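PDB 2WDD: sulfur oxidation protein SOXB from Thermus thermophilus, which probably hydrolyses the sulfur-sulfur bond of cysteine S-thiosulfonate groups in the Sox sulfur oxidation pathway, using a two-manganese centre. Local coordinates for residues A[358-363]-A[420-425]; A[414-419]-A[532-537]. All blocks are in the same frame, centred on the assembly; numbering follows the deposited sequence.

Interaction 1. Residues A[358-363]-A[420-425]; sequences DHLFTP and HLYAYT. With TBU (tertiary-butyl alcohol), chain D.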
ATOM      1  N   ASP A 358       5.806  21.064  16.173  1.00 26.84           N
ATOM      2  CA  ASP A 358       6.025  20.614  17.544  0.50 26.71           C
ATOM      3  C   ASP A 358       5.265  19.317  17.790  1.00 29.18           C
ATOM      4  O   ASP A 358       5.797  18.355  18.351  1.00 29.71           O
ATOM      5  CB  ASP A 358       5.527  21.678  18.526  0.50 28.90           C
ATOM      6  CG  ASP A 358       4.025  21.890  18.442  0.50 40.38           C
ATOM      7  OD1 ASP A 358       3.481  21.898  17.315  0.50 40.43           O
ATOM      8  OD2 ASP A 358       3.384  22.028  19.507  0.50 48.34           O
ATOM      9  N   HIS A 359       4.003  19.314  17.373  1.00 22.92           N
ATOM     10  CA  HIS A 359       3.139  18.158  17.541  1.00 20.99           C
ATOM     11  C   HIS A 359       3.662  16.980  16.733  1.00 23.43           C
ATOM     12  O   HIS A 359       3.833  15.881  17.253  1.00 21.19           O
ATOM     13  CB  HIS A 359       1.716  18.487  17.084  1.00 20.84           C
ATOM     14  CG  HIS A 359       0.817  17.295  16.997  1.00 23.15           C
ATOM     15  ND1 HIS A 359       0.408  16.590  18.109  1.00 24.09           N
ATOM     16  CD2 HIS A 359       0.239  16.689  15.932  1.00 24.06           C
ATOM     17  CE1 HIS A 359      -0.378  15.597  17.732  1.00 23.35           C
ATOM     18  NE2 HIS A 359      -0.497  15.634  16.416  1.00 23.58           N
ATOM     19  N   LEU A 360       3.904  17.222  15.451  1.00 19.38           N
ATOM     20  CA  LEU A 360       4.338  16.168  14.544  1.00 18.86           C
ATOM     21  C   LEU A 360       5.697  15.529  14.795  1.00 22.96           C
ATOM     22  O   LEU A 360       5.852  14.326  14.582  1.00 21.41           O
ATOM     23  CB  LEU A 360       4.287  16.662  13.098  1.00 18.63           C
ATOM     24  CG  LEU A 360       2.908  16.877  12.472  1.00 22.50           C
ATOM     25  CD1 LEU A 360       3.047  17.467  11.082  1.00 22.54           C
ATOM     26  CD2 LEU A 360       2.119  15.573  12.423  1.00 23.48           C
ATOM     27  N   PHE A 361       6.693  16.330  15.172  1.00 20.61           N
ATOM     28  CA  PHE A 361       8.064  15.837  15.267  1.00 20.90           C
ATOM     29  C   PHE A 361       8.786  15.685  16.601  1.00 24.64           C
ATOM     30  O   PHE A 361       9.899  15.158  16.640  1.00 25.04           O
ATOM     31  CB  PHE A 361       8.945  16.546  14.239  1.00 23.73           C
ATOM     32  CG  PHE A 361       8.310  16.642  12.879  1.00 26.70           C
ATOM     33  CD1 PHE A 361       8.177  15.513  12.082  1.00 30.59           C
ATOM     34  CD2 PHE A 361       7.771  17.839  12.436  1.00 29.85           C
ATOM     35  CE1 PHE A 361       7.561  15.590  10.844  1.00 31.77           C
ATOM     36  CE2 PHE A 361       7.150  17.919  11.200  1.00 33.05           C
ATOM     37  CZ  PHE A 361       7.043  16.793  10.407  1.00 31.02           C
ATOM     38  N   THR A 362       8.167  16.100  17.698  1.00 21.68           N
ATOM     39  CA  THR A 362       8.810  15.913  18.992  1.00 21.68           C
ATOM     40  C   THR A 362       8.816  14.420  19.305  1.00 24.36           C
ATOM     41  O   THR A 362       7.836  13.719  19.053  1.00 24.46           O
ATOM     42  CB  THR A 362       8.121  16.722  20.102  1.00 31.53           C
ATOM     43  OG1 THR A 362       8.057  18.099  19.716  1.00 30.43           O
ATOM     44  CG2 THR A 362       8.902  16.601  21.411  1.00 31.22           C
ATOM     45  N   PRO A 363       9.927  13.913  19.852  1.00 20.59           N
ATOM     46  CA  PRO A 363       9.913  12.474  20.138  1.00 19.95           C
ATOM     47  C   PRO A 363       8.907  12.107  21.220  1.00 23.18           C
ATOM     48  O   PRO A 363       8.783  12.804  22.236  1.00 23.70           O
ATOM     49  CB  PRO A 363      11.335  12.197  20.644  1.00 22.02           C
ATOM     50  CG  PRO A 363      12.158  13.327  20.135  1.00 27.01           C
ATOM     51  CD  PRO A 363      11.245  14.515  20.111  1.00 22.40           C
ATOM     52  N   HIS A 420       4.870   9.601  12.740  1.00 10.94           N
ATOM     53  CA  HIS A 420       4.930   8.150  12.557  1.00  9.75           C
ATOM     54  C   HIS A 420       3.605   7.517  12.973  1.00 13.44           C
ATOM     55  O   HIS A 420       3.107   6.608  12.312  1.00 11.96           O
ATOM     56  CB  HIS A 420       6.050   7.518  13.388  1.00 10.58           C
ATOM     57  CG  HIS A 420       7.430   7.936  12.985  1.00 13.31           C
ATOM     58  ND1 HIS A 420       8.365   8.355  13.907  1.00 15.36           N
ATOM     59  CD2 HIS A 420       8.062   7.926  11.785  1.00 14.93           C
ATOM     60  CE1 HIS A 420       9.507   8.605  13.293  1.00 14.76           C
ATOM     61  NE2 HIS A 420       9.348   8.365  12.002  1.00 14.77           N
ATOM     62  N   LEU A 421       3.050   7.952  14.104  1.00 10.40           N
ATOM     63  CA  LEU A 421       1.791   7.366  14.550  1.00 10.51           C
ATOM     64  C   LEU A 421       0.729   7.537  13.462  1.00 11.90           C
ATOM     65  O   LEU A 421      -0.065   6.629  13.218  1.00 10.49           O
ATOM     66  CB  LEU A 421       1.308   7.999  15.856  1.00 10.20           C
ATOM     67  CG  LEU A 421       2.176   7.790  17.097  1.00 12.86           C
ATOM     68  CD1 LEU A 421       1.419   8.292  18.341  1.00 12.80           C
ATOM     69  CD2 LEU A 421       2.572   6.332  17.235  1.00 12.06           C
ATOM     70  N   TYR A 422       0.699   8.700  12.816  1.00 10.38           N
ATOM     71  CA  TYR A 422      -0.272   8.934  11.747  1.00  9.83           C
ATOM     72  C   TYR A 422       0.067   8.100  10.508  1.00 12.21           C
ATOM     73  O   TYR A 422      -0.831   7.612   9.824  1.00 10.72           O
ATOM     74  CB  TYR A 422      -0.347  10.412  11.377  1.00 10.80           C
ATOM     75  CG  TYR A 422      -0.863  11.326  12.477  1.00 11.84           C
ATOM     76  CD1 TYR A 422      -1.982  10.992  13.227  1.00 13.56           C
ATOM     77  CD2 TYR A 422      -0.229  12.539  12.741  1.00 12.42           C
ATOM     78  CE1 TYR A 422      -2.441  11.831  14.241  1.00 14.40           C
ATOM     79  CE2 TYR A 422      -0.688  13.388  13.746  1.00 13.31           C
ATOM     80  CZ  TYR A 422      -1.791  13.027  14.482  1.00 17.73           C
ATOM     81  OH  TYR A 422      -2.245  13.869  15.471  1.00 18.56           O
ATOM     82  N   ALA A 423       1.354   7.884  10.248  1.00  9.72           N
ATOM     83  CA  ALA A 423       1.751   7.021   9.127  1.00  9.10           C
ATOM     84  C   ALA A 423       1.292   5.572   9.346  1.00 11.61           C
ATOM     85  O   ALA A 423       1.003   4.853   8.394  1.00 10.03           O
ATOM     86  CB  ALA A 423       3.257   7.052   8.932  1.00 10.28           C
ATOM     87  N   TYR A 424       1.264   5.140  10.604  1.00  8.61           N
ATOM     88  CA  TYR A 424       0.868   3.782  10.937  1.00  8.00           C
ATOM     89  C   TYR A 424      -0.624   3.614  11.192  1.00  9.74           C
ATOM     90  O   TYR A 424      -1.169   2.520  11.004  1.00  9.60           O
ATOM     91  CB  TYR A 424       1.563   3.360  12.232  1.00  8.75           C
ATOM     92  CG  TYR A 424       3.008   2.941  12.111  1.00  9.38           C
ATOM     93  CD1 TYR A 424       3.375   1.841  11.333  1.00 10.53           C
ATOM     94  CD2 TYR A 424       3.978   3.523  12.932  1.00 10.08           C
ATOM     95  CE1 TYR A 424       4.700   1.381  11.323  1.00 10.59           C
ATOM     96  CE2 TYR A 424       5.299   3.074  12.937  1.00 10.04           C
ATOM     97  CZ  TYR A 424       5.660   2.014  12.119  1.00 11.19           C
ATOM     98  OH  TYR A 424       6.970   1.568  12.136  1.00  9.92           O
ATOM     99  N   THR A 425      -1.257   4.644  11.759  1.00  8.27           N
ATOM    100  CA  THR A 425      -2.637   4.503  12.215  1.00  8.54           C
ATOM    101  C   THR A 425      -3.561   5.636  11.801  1.00 11.68           C
ATOM    102  O   THR A 425      -4.640   5.810  12.396  1.00 10.39           O
ATOM    103  CB  THR A 425      -2.698   4.339  13.761  1.00 11.42           C
ATOM    104  OG1 THR A 425      -2.257   5.549  14.397  1.00 10.97           O
ATOM    105  CG2 THR A 425      -1.843   3.165  14.244  1.00 10.99           C
TER
HETATM  106  O   TBU D1576      -5.493  14.165  13.709  1.00 36.77           O
HETATM  107  C   TBU D1576      -6.406  15.261  13.762  1.00 35.97           C
HETATM  108  C1  TBU D1576      -6.085  16.162  14.938  1.00 35.55           C
HETATM  109  C2  TBU D1576      -6.286  16.059  12.464  1.00 35.76           C
HETATM  110  C3  TBU D1576      -7.830  14.730  13.940  1.00 36.37           C
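A hydrogen bond between two aromatic side chains, with a leucine packed beside it, joins the last turn of helix 357-361 to helix 418-425. NE2 of the partly exposed His-359 lies 2.7 Å from OH of the buried Tyr-422, with an angle of 159° at the hydrogen; either partner could be the donor. The hydroxyl meets the imidazole at its edge, in the ring plane, and NE2 in turn sits at the rim of the phenol. The two rings therefore meet rim to rim, their planes 46° apart and their centroids 5.7 Å from each other. The imidazole of His-359 reaches across to the tyrosine because chi1 of 170° places CG opposite the backbone N, beside the carbonyl carbon.

Helix 418-425 belongs to the C-terminal domain of the 5'-nucleotidase family, and Tyr-422 points toward the 358-363 segment and also touches Leu-141 of helix 138-143. Leu-360 adds the apolar part of the contact: its CD2 methyl approaches the tyrosine ring edge in plane, 3.8 Å from CE2. Trp-418 meets both the His-359 and Tyr-422 rings, and Tyr-527 packs edge-to-face with Tyr-422. Together with Leu-141 and Tyr-527, Tyr-422 lines a pocket holding a tertiary-butyl alcohol molecule, whose O is 3.7 Å from the tyrosine OH. The side chains of Tyr-422 and the manganese ligand His-38 are about 10 Å apart.

Interaction 2. Residues A[414-419]-A[532-537]; sequences QAITWD and EYLRSV
Ile-416 packs its CG2 methyl against CD1 of Leu-534, 3.9 Å away, where the short edge strand 415-416 faces helix 526-537. This strand belongs to a small three-stranded mixed sheet, in which it runs antiparallel to the central strand 365-367, with 539-540 on the other side; helix 526-537 leads almost directly into that last strand. The contact thus joins one edge of the sheet to the helix that precedes its opposite edge, within the C-terminal part of this 5'-nucleotidase family protein.

The isoleucine and leucine side chains cross at about a right angle. Because CG2 of Ile-416 is anti to the backbone N while CG1 lies beside it (chi1 -57°), both branches can meet the leucine: CG2 touches CD1, and the CD1 methyl at the end of the other branch comes within 4.2 Å of CD2 of Leu-534. Leu-421, from the following helix, touches both side chains and extends this apolar cluster.

One residue beyond the leucine, Arg-535 makes a more polar contact. Its chain is extended from CG to NE and carries the guanidinium to the edge of the Trp-418 indole, where NH2 lies in the indole plane, 3.5 Å from CZ2. NH2 sits at this edge rather than over a face, and the two planes are 52° apart, so this is not a stack. Thr-417 occupies the N-cap position of helix 418-425, whose first turn carries the tryptophan. A water lies in both the indole and guanidinium planes and bridges the two side chains, accepting hydrogen bonds from NE1 of Trp-418 at 3.1 Å and from NH2 of Arg-535 at 2.9 Å.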
ATOM      1  N   GLN A 414      15.898   5.129  16.851  1.00 14.05           N
ATOM      2  CA  GLN A 414      15.119   6.224  16.291  1.00 12.95           C
ATOM      3  C   GLN A 414      13.923   6.599  17.164  1.00 15.34           C
ATOM      4  O   GLN A 414      13.288   5.737  17.764  1.00 14.21           O
ATOM      5  CB  GLN A 414      14.666   5.895  14.856  1.00 13.45           C
ATOM      6  CG  GLN A 414      13.886   7.021  14.195  1.00 14.13           C
ATOM      7  CD  GLN A 414      13.494   6.737  12.747  1.00 14.97           C
ATOM      8  OE1 GLN A 414      13.588   5.605  12.265  1.00 13.94           O
ATOM      9  NE2 GLN A 414      13.031   7.769  12.056  1.00 12.14           N
ATOM     10  N   ALA A 415      13.634   7.892  17.241  1.00 13.24           N
ATOM     11  CA  ALA A 415      12.501   8.364  18.018  1.00 13.38           C
ATOM     12  C   ALA A 415      11.208   8.195  17.227  1.00 14.82           C
ATOM     13  O   ALA A 415      11.163   8.477  16.024  1.00 14.90           O
ATOM     14  CB  ALA A 415      12.696   9.838  18.399  1.00 14.39           C
ATOM     15  N   ILE A 416      10.166   7.733  17.915  1.00 13.10           N
ATOM     16  CA  ILE A 416       8.825   7.612  17.344  1.00 12.48           C
ATOM     17  C   ILE A 416       8.139   8.959  17.557  1.00 17.02           C
ATOM     18  O   ILE A 416       8.125   9.482  18.676  1.00 15.67           O
ATOM     19  CB  ILE A 416       8.008   6.504  18.029  1.00 14.12           C
ATOM     20  CG1 ILE A 416       8.731   5.160  17.955  1.00 13.70           C
ATOM     21  CG2 ILE A 416       6.601   6.416  17.421  1.00 14.51           C
ATOM     22  CD1 ILE A 416       8.159   4.104  18.887  1.00 16.72           C
ATOM     23  N   THR A 417       7.550   9.495  16.496  1.00 13.69           N
ATOM     24  CA  THR A 417       6.887  10.796  16.552  1.00 13.38           C
ATOM     25  C   THR A 417       5.417  10.674  16.196  1.00 15.94           C
ATOM     26  O   THR A 417       4.957   9.618  15.743  1.00 14.84           O
ATOM     27  CB  THR A 417       7.552  11.776  15.576  1.00 18.33           C
ATOM     28  OG1 THR A 417       7.258  11.358  14.234  1.00 15.86           O
ATOM     29  CG2 THR A 417       9.065  11.806  15.782  1.00 17.72           C
ATOM     30  N   TRP A 418       4.676  11.758  16.395  1.00 13.75           N
ATOM     31  CA  TRP A 418       3.269  11.758  16.028  1.00 13.71           C
ATOM     32  C   TRP A 418       3.141  11.502  14.528  1.00 15.01           C
ATOM     33  O   TRP A 418       2.222  10.812  14.088  1.00 13.30           O
ATOM     34  CB  TRP A 418       2.607  13.087  16.392  1.00 13.37           C
ATOM     35  CG  TRP A 418       1.897  13.043  17.701  1.00 14.61           C
ATOM     36  CD1 TRP A 418       2.313  13.588  18.883  1.00 17.74           C
ATOM     37  CD2 TRP A 418       0.635  12.430  17.958  1.00 14.42           C
ATOM     38  NE1 TRP A 418       1.387  13.338  19.865  1.00 16.85           N
ATOM     39  CE2 TRP A 418       0.339  12.636  19.323  1.00 18.17           C
ATOM     40  CE3 TRP A 418      -0.273  11.715  17.171  1.00 15.57           C
ATOM     41  CZ2 TRP A 418      -0.831  12.162  19.913  1.00 17.26           C
ATOM     42  CZ3 TRP A 418      -1.440  11.263  17.748  1.00 16.65           C
ATOM     43  CH2 TRP A 418      -1.711  11.486  19.110  1.00 17.17           C
ATOM     44  N   ASP A 419       4.060  12.052  13.744  1.00 11.52           N
ATOM     45  CA  ASP A 419       4.004  11.841  12.294  1.00 10.61           C
ATOM     46  C   ASP A 419       4.068  10.347  11.980  1.00 13.25           C
ATOM     47  O   ASP A 419       3.351   9.869  11.105  1.00 13.07           O
ATOM     48  CB  ASP A 419       5.078  12.636  11.549  1.00 12.62           C
ATOM     49  CG  ASP A 419       4.700  12.899  10.088  1.00 15.63           C
ATOM     50  OD1 ASP A 419       3.552  13.317   9.833  1.00 16.22           O
ATOM     51  OD2 ASP A 419       5.519  12.603   9.190  1.00 17.74           O
ATOM     52  N   GLU A 532      -0.316   7.992  24.542  1.00 13.26           N
ATOM     53  CA  GLU A 532      -0.379   7.897  26.000  0.50 13.39           C
ATOM     54  C   GLU A 532       0.634   6.882  26.522  1.00 17.28           C
ATOM     55  O   GLU A 532       1.358   7.136  27.490  1.00 17.67           O
ATOM     56  CB  GLU A 532      -1.786   7.482  26.437  0.50 14.76           C
ATOM     57  CG  GLU A 532      -2.705   8.646  26.728  0.50 22.89           C
ATOM     58  CD  GLU A 532      -4.092   8.203  27.146  0.50 29.18           C
ATOM     59  OE1 GLU A 532      -4.253   7.041  27.569  0.50 22.84           O
ATOM     60  OE2 GLU A 532      -5.023   9.018  27.039  0.50 22.36           O
ATOM     61  N   TYR A 533       0.679   5.718  25.884  1.00 13.35           N
ATOM     62  CA  TYR A 533       1.592   4.662  26.281  1.00 12.42           C
ATOM     63  C   TYR A 533       3.044   5.084  26.064  1.00 15.14           C
ATOM     64  O   TYR A 533       3.871   4.986  26.968  1.00 15.32           O
ATOM     65  CB  TYR A 533       1.308   3.406  25.461  1.00 13.30           C
ATOM     66  CG  TYR A 533       2.305   2.289  25.674  1.00 12.23           C
ATOM     67  CD1 TYR A 533       2.370   1.609  26.880  1.00 12.35           C
ATOM     68  CD2 TYR A 533       3.194   1.929  24.667  1.00 13.00           C
ATOM     69  CE1 TYR A 533       3.268   0.555  27.064  1.00 13.63           C
ATOM     70  CE2 TYR A 533       4.091   0.888  24.844  1.00 13.84           C
ATOM     71  CZ  TYR A 533       4.136   0.216  26.044  1.00 17.83           C
ATOM     72  OH  TYR A 533       5.033  -0.819  26.209  1.00 17.80           O
ATOM     73  N   LEU A 534       3.356   5.528  24.850  1.00 12.83           N
ATOM     74  CA  LEU A 534       4.721   5.914  24.512  1.00 12.38           C
ATOM     75  C   LEU A 534       5.289   7.032  25.385  1.00 15.70           C
ATOM     76  O   LEU A 534       6.438   6.943  25.828  1.00 15.81           O
ATOM     77  CB  LEU A 534       4.827   6.291  23.029  1.00 11.77           C
ATOM     78  CG  LEU A 534       4.538   5.149  22.047  1.00 14.46           C
ATOM     79  CD1 LEU A 534       4.528   5.688  20.613  1.00 14.36           C
ATOM     80  CD2 LEU A 534       5.573   4.038  22.185  1.00 14.66           C
ATOM     81  N   ARG A 535       4.503   8.086  25.611  1.00 14.93           N
ATOM     82  CA  ARG A 535       4.960   9.203  26.449  1.00 15.53           C
ATOM     83  C   ARG A 535       5.351   8.662  27.816  1.00 17.56           C
ATOM     84  O   ARG A 535       6.375   9.039  28.370  1.00 17.86           O
ATOM     85  CB  ARG A 535       3.841  10.232  26.663  1.00 18.84           C
ATOM     86  CG  ARG A 535       3.339  10.940  25.424  1.00 28.23           C
ATOM     87  CD  ARG A 535       2.091  11.764  25.770  1.00 30.63           C
ATOM     88  NE  ARG A 535       1.609  12.537  24.630  1.00 29.59           N
ATOM     89  CZ  ARG A 535       0.346  12.563  24.221  1.00 38.81           C
ATOM     90  NH1 ARG A 535      -0.575  11.863  24.868  1.00 25.81           N
ATOM     91  NH2 ARG A 535       0.002  13.292  23.169  1.00 27.38           N
ATOM     92  N   SER A 536       4.520   7.778  28.352  1.00 13.66           N
ATOM     93  CA  SER A 536       4.764   7.205  29.658  1.00 14.03           C
ATOM     94  C   SER A 536       6.018   6.328  29.731  1.00 17.86           C
ATOM     95  O   SER A 536       6.883   6.525  30.597  1.00 17.79           O
ATOM     96  CB  SER A 536       3.552   6.395  30.118  1.00 17.38           C
ATOM     97  OG  SER A 536       3.807   5.771  31.374  1.00 25.91           O
ATOM     98  N   VAL A 537       6.116   5.345  28.839  1.00 13.26           N
ATOM     99  CA  VAL A 537       7.238   4.410  28.874  0.50 12.52           C
ATOM    100  C   VAL A 537       8.600   4.958  28.451  1.00 16.06           C
ATOM    101  O   VAL A 537       9.632   4.463  28.899  1.00 16.24           O
ATOM    102  CB  VAL A 537       6.907   3.076  28.198  0.50 15.09           C
ATOM    103  CG1 VAL A 537       5.670   2.465  28.823  0.50 14.34           C
ATOM    104  CG2 VAL A 537       6.718   3.274  26.704  0.50 14.42           C
TER
HETATM  105  O   HOH W   1       2.266  14.854  22.398  1.00 28.91           O

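In the fold
Both interactions involve helix 418-425 and lie on the same side of the chain's centre, about 8 Å apart between centres. Interaction 1 uses the helix body and is nearer the chain centre; its direct hydrogen bond joins a buried tyrosine to a partly exposed histidine beside a ligand pocket. Interaction 2, away from the annotated sites, uses the preceding strand and the first helical turn. Its aliphatic core is buried, but an exposed arginine and a bridging water form its outer side. The segments alternate along the chain, and they also touch directly: Leu-360 O probably accepts a hydrogen bond from Asp-419 N at 3.0 Å.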